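Local atomic coordinates of teicoplanin pseudoaglycone deacetylases Orf2 (Actinoplanes teichomyceticus, PDB entry 3DFF), a protein that probably removes the acetyl group from the sugar of the teicoplanin pseudoaglycone, as a zinc-dependent deacetylase of the PIG-L family. Residues P50-A55 against S98-L103; T61-A66 against L73-E78; I143-D148 against H176-P181. All coordinates share one frame; numbering follows the deposited sequence.

Contact 1 (P50-A55 against S98-L103); sequences PPYSPA and SIYRKL
The rings of Tyr52 and Tyr100 meet obliquely, their planes turned 46° apart and their centroids 5.5 Å from each other, an arrangement neither stacked nor T-shaped. Contact is made along one side of each ring, where Tyr52 CD1 lies 3.6 Å from Tyr100 CE1. Pro50 N lies over one face of the Tyr52 ring toward its rim, and Ile99 CG1 sits 3.8 Å above the centre of one face of Tyr100. The rings converge although the alpha carbons of the two tyrosines stay 6.9 Å apart.

Beside the rings the join is made through water. One water accepts a hydrogen bond from Ser53 N and donates to Ile99 O at 2.8 Å; a second lies 2.7 Å from Ser53 OG and within hydrogen-bonding distance of Ile99 O. Serine suits this place because its short hydroxyl also caps Ala56 N as the N-cap of helix 54-62. Ile99 N bonds to Asp97 OD1, a zinc ligand known for this protein but without its metal here. Tyrosine suits position 100: its ring packs on Tyr52 while OH reaches His60 NE2, and Tyr52 meets that histidine edge-to-face. The loop after strand 89-92 is thereby held to helix 54-62 at its start through Ser53 and near its end through His60, while Tyr100 also touches helix 71-85.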
loop_
_atom_site.group_PDB
_atom_site.type_symbol
_atom_site.label_atom_id
_atom_site.label_comp_id
_atom_site.label_asym_id
_atom_site.label_seq_id
_atom_site.Cartn_x
_atom_site.Cartn_y
_atom_site.Cartn_z
ATOM N N PRO A 50 -22.639 -5.294 -3.716
ATOM C CA PRO A 50 -23.342 -4.721 -4.860
ATOM C C PRO A 50 -24.447 -3.756 -4.411
ATOM O O PRO A 50 -24.917 -3.842 -3.261
ATOM C CB PRO A 50 -23.954 -5.945 -5.547
ATOM C CG PRO A 50 -23.122 -7.095 -5.102
ATOM C CD PRO A 50 -22.734 -6.765 -3.697
ATOM N N PRO A 51 -24.872 -2.848 -5.306
ATOM C CA PRO A 51 -24.410 -2.688 -6.695
ATOM C C PRO A 51 -23.003 -2.120 -6.839
ATOM O O PRO A 51 -22.631 -1.185 -6.119
ATOM C CB PRO A 51 -25.429 -1.704 -7.299
ATOM C CG PRO A 51 -26.558 -1.641 -6.321
ATOM C CD PRO A 51 -25.949 -1.899 -4.983
ATOM N N TYR A 52 -22.232 -2.702 -7.761
ATOM C CA TYR A 52 -20.904 -2.200 -8.102
ATOM C C TYR A 52 -20.976 -1.365 -9.368
ATOM O O TYR A 52 -21.835 -1.591 -10.220
ATOM C CB TYR A 52 -19.906 -3.346 -8.331
ATOM C CG TYR A 52 -19.647 -4.236 -7.126
ATOM C CD1 TYR A 52 -19.139 -3.705 -5.943
ATOM C CD2 TYR A 52 -19.890 -5.610 -7.186
ATOM C CE1 TYR A 52 -18.895 -4.519 -4.843
ATOM C CE2 TYR A 52 -19.657 -6.432 -6.099
ATOM C CZ TYR A 52 -19.159 -5.888 -4.929
ATOM O OH TYR A 52 -18.916 -6.707 -3.853
ATOM N N SER A 53 -20.056 -0.425 -9.513
ATOM C CA SER A 53 -19.987 0.387 -10.727
ATOM C C SER A 53 -19.542 -0.485 -11.902
ATOM O O SER A 53 -18.933 -1.534 -11.685
ATOM C CB SER A 53 -18.985 1.509 -10.529
ATOM O OG SER A 53 -17.656 1.021 -10.599
ATOM N N PRO A 54 -19.832 -0.065 -13.151
ATOM C CA PRO A 54 -19.214 -0.759 -14.284
ATOM C C PRO A 54 -17.701 -0.899 -14.133
ATOM O O PRO A 54 -17.159 -1.960 -14.457
ATOM C CB PRO A 54 -19.566 0.145 -15.476
ATOM C CG PRO A 54 -20.866 0.751 -15.080
ATOM C CD PRO A 54 -20.730 1.018 -13.601
ATOM N N ALA A 55 -17.026 0.149 -13.655
ATOM C CA ALA A 55 -15.563 0.138 -13.473
ATOM C C ALA A 55 -15.119 -0.950 -12.486
ATOM O O ALA A 55 -14.156 -1.680 -12.753
ATOM C CB ALA A 55 -15.068 1.518 -13.010
ATOM N N SER A 98 -11.023 3.044 -3.814
ATOM C CA SER A 98 -11.491 4.057 -4.780
ATOM C C SER A 98 -12.539 3.529 -5.755
ATOM O O SER A 98 -13.420 4.295 -6.139
ATOM C CB SER A 98 -10.318 4.655 -5.552
ATOM O OG SER A 98 -9.619 3.638 -6.250
ATOM N N ILE A 99 -12.479 2.249 -6.146
ATOM C CA ILE A 99 -13.477 1.737 -7.110
ATOM C C ILE A 99 -14.872 1.555 -6.526
ATOM O O ILE A 99 -15.835 1.289 -7.261
ATOM C CB ILE A 99 -13.034 0.439 -7.823
ATOM C CG1 ILE A 99 -12.741 -0.683 -6.800
ATOM C CG2 ILE A 99 -11.853 0.716 -8.716
ATOM C CD1 ILE A 99 -12.590 -2.093 -7.470
ATOM N N TYR A 100 -14.994 1.692 -5.207
ATOM C CA TYR A 100 -16.287 1.500 -4.573
ATOM C C TYR A 100 -16.859 2.792 -4.011
ATOM O O TYR A 100 -18.007 2.784 -3.554
ATOM C CB TYR A 100 -16.210 0.466 -3.434
ATOM C CG TYR A 100 -15.630 -0.872 -3.845
ATOM C CD1 TYR A 100 -16.203 -1.630 -4.900
ATOM C CD2 TYR A 100 -14.508 -1.390 -3.196
ATOM C CE1 TYR A 100 -15.672 -2.856 -5.270
ATOM C CE2 TYR A 100 -13.968 -2.632 -3.571
ATOM C CZ TYR A 100 -14.552 -3.348 -4.606
ATOM O OH TYR A 100 -13.992 -4.562 -4.978
ATOM N N ARG A 101 -16.064 3.866 -4.009
ATOM C CA ARG A 101 -16.501 5.101 -3.353
ATOM C C ARG A 101 -17.405 5.930 -4.258
ATOM O O ARG A 101 -17.305 5.873 -5.477
ATOM C CB ARG A 101 -15.315 5.954 -2.886
ATOM C CG ARG A 101 -14.472 5.271 -1.792
ATOM C CD ARG A 101 -13.711 6.310 -0.945
ATOM N NE ARG A 101 -12.740 7.136 -1.668
ATOM C CZ ARG A 101 -11.502 6.745 -1.957
ATOM N NH1 ARG A 101 -11.100 5.523 -1.651
ATOM N NH2 ARG A 101 -10.672 7.556 -2.582
ATOM N N LYS A 102 -18.279 6.716 -3.624
ATOM C CA LYS A 102 -19.132 7.675 -4.314
ATOM C C LYS A 102 -18.781 9.119 -3.957
ATOM O O LYS A 102 -18.201 9.378 -2.891
ATOM C CB LYS A 102 -20.582 7.433 -3.959
ATOM C CG LYS A 102 -21.158 6.212 -4.649
ATOM C CD LYS A 102 -22.621 6.065 -4.324
ATOM C CE LYS A 102 -23.233 4.890 -5.055
ATOM N NZ LYS A 102 -24.665 4.741 -4.680
ATOM N N LEU A 103 -19.128 10.036 -4.864
ATOM C CA LEU A 103 -18.971 11.474 -4.647
ATOM C C LEU A 103 -20.124 11.997 -3.823
ATOM O O LEU A 103 -21.167 11.360 -3.755
ATOM C CB LEU A 103 -18.941 12.218 -5.986
ATOM C CG LEU A 103 -17.840 11.850 -6.990
ATOM C CD1 LEU A 103 -17.898 12.759 -8.179
ATOM C CD2 LEU A 103 -16.467 11.896 -6.340
HETATM O O HOH W 1 -16.107 2.998 -9.736
HETATM O O HOH W 2 -18.455 0.204 -7.215
#

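Contact 2 (T61-A66 against L73-E78); sequences TIWGLA and LYRRKE
A Schellman motif ends helix 54-62, and the side chains on either side of its glycine, Trp63 and Leu65, lie against Arg75 and Tyr74 of helix 71-85. Gly64 is the C-prime residue, with a positive phi that glycine adopts easily because it lacks a beta carbon. Its N bonds to Thr61 O, while Leu65 N reaches back to His60 O. The turn brings Leu65 round beside Trp63, so that each can meet one of two consecutive helix residues.

Arg75 passes over one face of the indole, its chain roughly perpendicular to the tryptophan side chain. Its CD makes a CH-pi contact 4.1 Å from the centroid of the six-membered ring of Trp63, and its CZ lies 4.6 Å from the same centroid in a cation-pi interaction. The guanidinium is not laid flat on the ring: the two planes stand 58° apart, and Arg75 NH1 dips to 3.3 Å from Trp63 CH2. A bend at chi3 (68°) turns the charged end after CD has been set over the ring. Arginine suits the place, since its CD methylene packs on the indole while its nitrogens still serve polar partners: NH2 donates to Leu17 O and to a tetraethylene glycol molecule. At the nearest atoms, the Arg75 side chain lies about 4 Å from those of His16, which binds the zinc, and Asp97, a zinc ligand known for this protein but without its metal here, so the tryptophan covers a group bordering the metal pocket.

At the more exposed end, leucine offers a compact branch to a broad aromatic face. Leu65 CD2 stands 3.7 Å from the Tyr74 ring centroid and 10° off its normal, almost evenly spaced from all six ring carbons.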
loop_
_atom_site.group_PDB
_atom_site.type_symbol
_atom_site.label_atom_id
_atom_site.label_comp_id
_atom_site.label_asym_id
_atom_site.label_seq_id
_atom_site.Cartn_x
_atom_site.Cartn_y
_atom_site.Cartn_z
ATOM N N THR A 61 -13.436 -8.663 -12.883
ATOM C CA THR A 61 -13.132 -9.564 -13.991
ATOM C C THR A 61 -11.624 -9.713 -14.219
ATOM O O THR A 61 -11.134 -10.830 -14.437
ATOM C CB THR A 61 -13.854 -9.101 -15.276
ATOM O OG1 THR A 61 -15.276 -9.221 -15.070
ATOM C CG2 THR A 61 -13.434 -9.957 -16.469
ATOM N N ILE A 62 -10.886 -8.602 -14.131
ATOM C CA ILE A 62 -9.433 -8.606 -14.288
ATOM C C ILE A 62 -8.785 -9.414 -13.149
ATOM O O ILE A 62 -7.747 -10.075 -13.342
ATOM C CB ILE A 62 -8.900 -7.153 -14.359
ATOM C CG1 ILE A 62 -9.241 -6.561 -15.736
ATOM C CG2 ILE A 62 -7.399 -7.083 -14.082
ATOM C CD1 ILE A 62 -9.103 -5.045 -15.797
ATOM N N TRP A 63 -9.433 -9.394 -11.986
ATOM C CA TRP A 63 -8.964 -10.119 -10.802
ATOM C C TRP A 63 -9.390 -11.585 -10.792
ATOM O O TRP A 63 -9.165 -12.294 -9.807
ATOM C CB TRP A 63 -9.484 -9.438 -9.534
ATOM C CG TRP A 63 -8.907 -8.077 -9.304
ATOM C CD1 TRP A 63 -7.744 -7.574 -9.814
ATOM C CD2 TRP A 63 -9.446 -7.063 -8.451
ATOM N NE1 TRP A 63 -7.538 -6.299 -9.346
ATOM C CE2 TRP A 63 -8.569 -5.963 -8.503
ATOM C CE3 TRP A 63 -10.587 -6.985 -7.641
ATOM C CZ2 TRP A 63 -8.797 -4.791 -7.781
ATOM C CZ3 TRP A 63 -10.821 -5.831 -6.937
ATOM C CH2 TRP A 63 -9.932 -4.737 -7.015
ATOM N N GLY A 64 -10.003 -12.039 -11.884
ATOM C CA GLY A 64 -10.409 -13.444 -11.989
ATOM C C GLY A 64 -11.656 -13.818 -11.221
ATOM O O GLY A 64 -11.848 -14.994 -10.868
ATOM N N LEU A 65 -12.514 -12.829 -10.977
ATOM C CA LEU A 65 -13.763 -13.004 -10.267
ATOM C C LEU A 65 -14.927 -12.689 -11.185
ATOM O O LEU A 65 -14.750 -12.101 -12.245
ATOM C CB LEU A 65 -13.818 -12.088 -9.037
ATOM C CG LEU A 65 -12.675 -12.256 -8.027
ATOM C CD1 LEU A 65 -12.764 -11.211 -6.923
ATOM C CD2 LEU A 65 -12.676 -13.676 -7.459
ATOM N N ALA A 66 -16.113 -13.089 -10.774
ATOM C CA ALA A 66 -17.329 -12.677 -11.443
ATOM C C ALA A 66 -17.587 -11.199 -11.098
ATOM O O ALA A 66 -17.129 -10.730 -10.047
ATOM C CB ALA A 66 -18.469 -13.536 -10.979
ATOM N N LEU A 73 -13.828 -9.637 0.202
ATOM C CA LEU A 73 -13.636 -10.876 0.966
ATOM C C LEU A 73 -12.516 -11.731 0.367
ATOM O O LEU A 73 -11.629 -12.176 1.097
ATOM C CB LEU A 73 -14.937 -11.695 1.083
ATOM C CG LEU A 73 -14.862 -12.954 1.952
ATOM C CD1 LEU A 73 -14.477 -12.605 3.396
ATOM C CD2 LEU A 73 -16.181 -13.689 1.901
ATOM N N TYR A 74 -12.548 -11.941 -0.952
ATOM C CA TYR A 74 -11.505 -12.715 -1.635
ATOM C C TYR A 74 -10.136 -12.109 -1.351
ATOM O O TYR A 74 -9.196 -12.825 -1.006
ATOM C CB TYR A 74 -11.729 -12.773 -3.150
ATOM C CG TYR A 74 -12.664 -13.868 -3.624
ATOM C CD1 TYR A 74 -14.040 -13.657 -3.666
ATOM C CD2 TYR A 74 -12.173 -15.099 -4.054
ATOM C CE1 TYR A 74 -14.922 -14.646 -4.092
ATOM C CE2 TYR A 74 -13.057 -16.111 -4.498
ATOM C CZ TYR A 74 -14.428 -15.866 -4.508
ATOM O OH TYR A 74 -15.310 -16.837 -4.933
ATOM N N ARG A 75 -10.029 -10.787 -1.465
ATOM C CA ARG A 75 -8.752 -10.108 -1.296
ATOM C C ARG A 75 -8.276 -10.104 0.149
ATOM O O ARG A 75 -7.069 -10.176 0.436
ATOM C CB ARG A 75 -8.831 -8.683 -1.867
ATOM C CG ARG A 75 -8.974 -8.668 -3.381
ATOM C CD ARG A 75 -8.751 -7.266 -3.933
ATOM N NE ARG A 75 -7.363 -6.838 -3.777
ATOM C CZ ARG A 75 -6.927 -5.612 -4.063
ATOM N NH1 ARG A 75 -7.779 -4.692 -4.490
ATOM N NH2 ARG A 75 -5.650 -5.296 -3.898
ATOM N N ARG A 76 -9.228 -10.032 1.080
ATOM C CA ARG A 76 -8.880 -10.105 2.481
ATOM C C ARG A 76 -8.297 -11.474 2.785
ATOM O O ARG A 76 -7.321 -11.558 3.532
ATOM C CB ARG A 76 -10.102 -9.895 3.369
ATOM C CG ARG A 76 -10.419 -8.433 3.605
ATOM C CD ARG A 76 -11.624 -8.337 4.540
ATOM N NE ARG A 76 -11.966 -6.948 4.829
ATOM C CZ ARG A 76 -12.667 -6.565 5.894
ATOM N NH1 ARG A 76 -13.053 -7.469 6.789
ATOM N NH2 ARG A 76 -12.951 -5.291 6.085
ATOM N N LYS A 77 -8.901 -12.527 2.229
ATOM C CA LYS A 77 -8.384 -13.893 2.458
ATOM C C LYS A 77 -6.984 -14.062 1.877
ATOM O O LYS A 77 -6.117 -14.663 2.517
ATOM C CB LYS A 77 -9.330 -14.961 1.911
ATOM C CG LYS A 77 -10.629 -15.034 2.700
ATOM C CD LYS A 77 -11.531 -16.143 2.176
ATOM C CE LYS A 77 -12.746 -16.296 3.079
ATOM N NZ LYS A 77 -13.750 -17.222 2.484
ATOM N N GLU A 78 -6.748 -13.490 0.695
ATOM C CA GLU A 78 -5.402 -13.495 0.103
ATOM C C GLU A 78 -4.387 -12.808 0.999
ATOM O O GLU A 78 -3.267 -13.309 1.180
ATOM C CB GLU A 78 -5.391 -12.794 -1.260
ATOM C CG GLU A 78 -6.086 -13.532 -2.347
ATOM C CD GLU A 78 -6.162 -12.750 -3.645
ATOM O OE1 GLU A 78 -5.783 -11.552 -3.695
ATOM O OE2 GLU A 78 -6.648 -13.348 -4.617
#

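Contact 3 (I143-D148 against H176-P181)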
loop_
_atom_site.group_PDB
_atom_site.type_symbol
_atom_site.label_atom_id
_atom_site.label_comp_id
_atom_site.label_asym_id
_atom_site.label_seq_id
_atom_site.Cartn_x
_atom_site.Cartn_y
_atom_site.Cartn_z
ATOM N N ILE A 143 -5.274 3.182 16.313
ATOM C CA ILE A 143 -4.446 1.994 16.231
ATOM C C ILE A 143 -3.077 2.223 16.889
ATOM O O ILE A 143 -2.557 1.332 17.555
ATOM C CB ILE A 143 -4.317 1.498 14.766
ATOM C CG1 ILE A 143 -5.674 0.997 14.272
ATOM C CG2 ILE A 143 -3.281 0.397 14.637
ATOM C CD1 ILE A 143 -5.806 1.012 12.760
ATOM N N ILE A 144 -2.517 3.414 16.718
ATOM C CA ILE A 144 -1.276 3.775 17.404
ATOM C C ILE A 144 -1.465 3.678 18.926
ATOM O O ILE A 144 -0.606 3.145 19.612
ATOM C CB ILE A 144 -0.760 5.170 16.994
ATOM C CG1 ILE A 144 -0.176 5.134 15.579
ATOM C CG2 ILE A 144 0.322 5.676 17.950
ATOM C CD1 ILE A 144 0.017 6.504 14.973
ATOM N N ASP A 145 -2.587 4.175 19.438
ATOM C CA ASP A 145 -2.858 4.088 20.887
ATOM C C ASP A 145 -2.961 2.633 21.358
ATOM O O ASP A 145 -2.462 2.263 22.434
ATOM C CB ASP A 145 -4.126 4.865 21.247
ATOM C CG ASP A 145 -3.928 6.369 21.205
ATOM O OD1 ASP A 145 -2.772 6.827 21.321
ATOM O OD2 ASP A 145 -4.936 7.103 21.071
ATOM N N GLU A 146 -3.609 1.813 20.544
ATOM C CA GLU A 146 -3.880 0.425 20.866
ATOM C C GLU A 146 -2.636 -0.456 20.730
ATOM O O GLU A 146 -2.361 -1.297 21.589
ATOM C CB GLU A 146 -5.001 -0.079 19.956
ATOM C CG GLU A 146 -5.525 -1.464 20.263
ATOM C CD GLU A 146 -6.647 -1.854 19.314
ATOM O OE1 GLU A 146 -7.381 -0.948 18.863
ATOM O OE2 GLU A 146 -6.783 -3.056 19.013
ATOM N N PHE A 147 -1.874 -0.254 19.655
ATOM C CA PHE A 147 -0.732 -1.112 19.353
ATOM C C PHE A 147 0.601 -0.573 19.884
ATOM O O PHE A 147 1.528 -1.348 20.130
ATOM C CB PHE A 147 -0.661 -1.353 17.841
ATOM C CG PHE A 147 0.487 -2.212 17.404
ATOM C CD1 PHE A 147 0.518 -3.573 17.701
ATOM C CD2 PHE A 147 1.518 -1.667 16.638
ATOM C CE1 PHE A 147 1.575 -4.369 17.273
ATOM C CE2 PHE A 147 2.587 -2.454 16.211
ATOM C CZ PHE A 147 2.618 -3.802 16.527
ATOM N N ASP A 148 0.678 0.744 20.052
ATOM C CA ASP A 148 1.860 1.440 20.581
ATOM C C ASP A 148 3.121 1.133 19.789
ATOM O O ASP A 148 4.082 0.617 20.336
ATOM C CB ASP A 148 2.065 1.128 22.076
ATOM C CG ASP A 148 3.065 2.078 22.748
ATOM O OD1 ASP A 148 3.292 3.201 22.244
ATOM O OD2 ASP A 148 3.621 1.692 23.800
ATOM N N HIS A 176 2.787 12.270 13.305
ATOM C CA HIS A 176 3.286 13.562 13.758
ATOM C C HIS A 176 2.637 13.936 15.084
ATOM O O HIS A 176 3.335 14.282 16.053
ATOM C CB HIS A 176 3.015 14.622 12.701
ATOM C CG HIS A 176 3.537 15.972 13.053
ATOM N ND1 HIS A 176 2.899 17.131 12.674
ATOM C CD2 HIS A 176 4.634 16.353 13.753
ATOM C CE1 HIS A 176 3.587 18.172 13.116
ATOM N NE2 HIS A 176 4.644 17.724 13.769
ATOM N N GLU A 177 1.311 13.856 15.129
ATOM C CA GLU A 177 0.552 14.193 16.335
ATOM C C GLU A 177 0.937 13.300 17.499
ATOM O O GLU A 177 1.070 13.786 18.634
ATOM C CB GLU A 177 -0.946 14.097 16.074
ATOM C CG GLU A 177 -1.468 15.213 15.189
ATOM C CD GLU A 177 -2.929 15.058 14.820
ATOM O OE1 GLU A 177 -3.727 14.565 15.658
ATOM O OE2 GLU A 177 -3.278 15.447 13.683
ATOM N N LYS A 178 1.113 12.009 17.218
ATOM C CA LYS A 178 1.477 11.014 18.235
ATOM C C LYS A 178 2.977 10.920 18.543
ATOM O O LYS A 178 3.376 10.177 19.440
ATOM C CB LYS A 178 0.929 9.624 17.867
ATOM C CG LYS A 178 -0.591 9.528 17.818
ATOM C CD LYS A 178 -1.200 9.534 19.211
ATOM C CE LYS A 178 -2.716 9.593 19.148
ATOM N NZ LYS A 178 -3.299 9.634 20.520
ATOM N N ASN A 179 3.797 11.649 17.787
ATOM C CA ASN A 179 5.255 11.630 17.949
ATOM C C ASN A 179 5.850 10.224 17.811
ATOM O O ASN A 179 6.613 9.769 18.666
ATOM C CB ASN A 179 5.653 12.275 19.289
ATOM C CG ASN A 179 6.987 12.996 19.224
ATOM O OD1 ASN A 179 7.660 13.011 18.185
ATOM N ND2 ASN A 179 7.387 13.591 20.351
ATOM N N VAL A 180 5.482 9.535 16.729
ATOM C CA VAL A 180 5.994 8.201 16.413
ATOM C C VAL A 180 6.849 8.284 15.137
ATOM O O VAL A 180 6.429 8.929 14.159
ATOM C CB VAL A 180 4.821 7.185 16.197
ATOM C CG1 VAL A 180 5.331 5.833 15.777
ATOM C CG2 VAL A 180 3.962 7.040 17.463
ATOM N N PRO A 181 8.046 7.646 15.133
ATOM C CA PRO A 181 8.898 7.680 13.934
ATOM C C PRO A 181 8.186 7.013 12.784
ATOM O O PRO A 181 7.534 5.991 12.989
ATOM C CB PRO A 181 10.078 6.780 14.295
ATOM C CG PRO A 181 10.039 6.626 15.759
ATOM C CD PRO A 181 8.661 6.879 16.235
#
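Helix 126-147 and helix 162-178 come side by side at their C-terminal ends, with the alpha carbons of Ile144 and Lys178 7.8 Å apart. Both segments then leave their helices through a residue of positive phi, Asp148 in the first and Asn179 in the second; at Asn179 the backbone closes a Schellman motif.

Lys178 meets the other segment with two parts of its chain. Near the backbone, its CG lies 4.0 Å from Ile144 CG2, the side chains running alongside each other and pointing opposite ways. The lysine bends at chi2 (-74°) and then runs extended to the ammonium group, its chain lying roughly perpendicular to the side chain of the solvent-facing Asp145. There Lys178 NZ donates to Asp145 OD1 at 3.0 Å on the syn lone pair, the side facing the other oxygen, and more weakly to Asp145 OD2 at 3.1 Å. One ammonium group of this salt bridge spans both oxygens, with OD1 the main acceptor.

The two helices lie on the same face of the central sheet, each leading into a parallel strand of it: helix 126-147 into strand 151-155, helix 162-178 into strand 182-185. Strand 151-155, helix 162-178 and strand 182-185 form a beta-alpha-beta crossover. Ile144 is buried between the helices, where a branched apolar side chain can touch two partners. Its CG2 methyl, anti to the backbone N, also meets Val180 CG2 at 3.9 Å. Val180 and Ile144 both rest on Pro149 as well, and Val180 touches Val152 of strand 151-155.

How the contacts relate
Contacts 1 and 2 are neighbours, with centres 15 Å apart, and contact 2 is nested in the chain loop that contact 1 closes. Both use helix 54-62, one at its start and the other at its end. They touch directly: Ile99 CD1 is 3.8 Å from Trp63 CH2, and Tyr100 OH is 3.9 Å from Trp63 CZ3. Contact 2 borders the metal pocket, the bound zinc ion lying about 6 Å from the Arg75 side chain, and contact 1 comes near it through Ile99, whose side chain is about 11 Å from the zinc; each of these side chains also comes close to a bound tetraethylene glycol. Contact 3 is remote from the annotated sites, its centre 32 Å from each of the others.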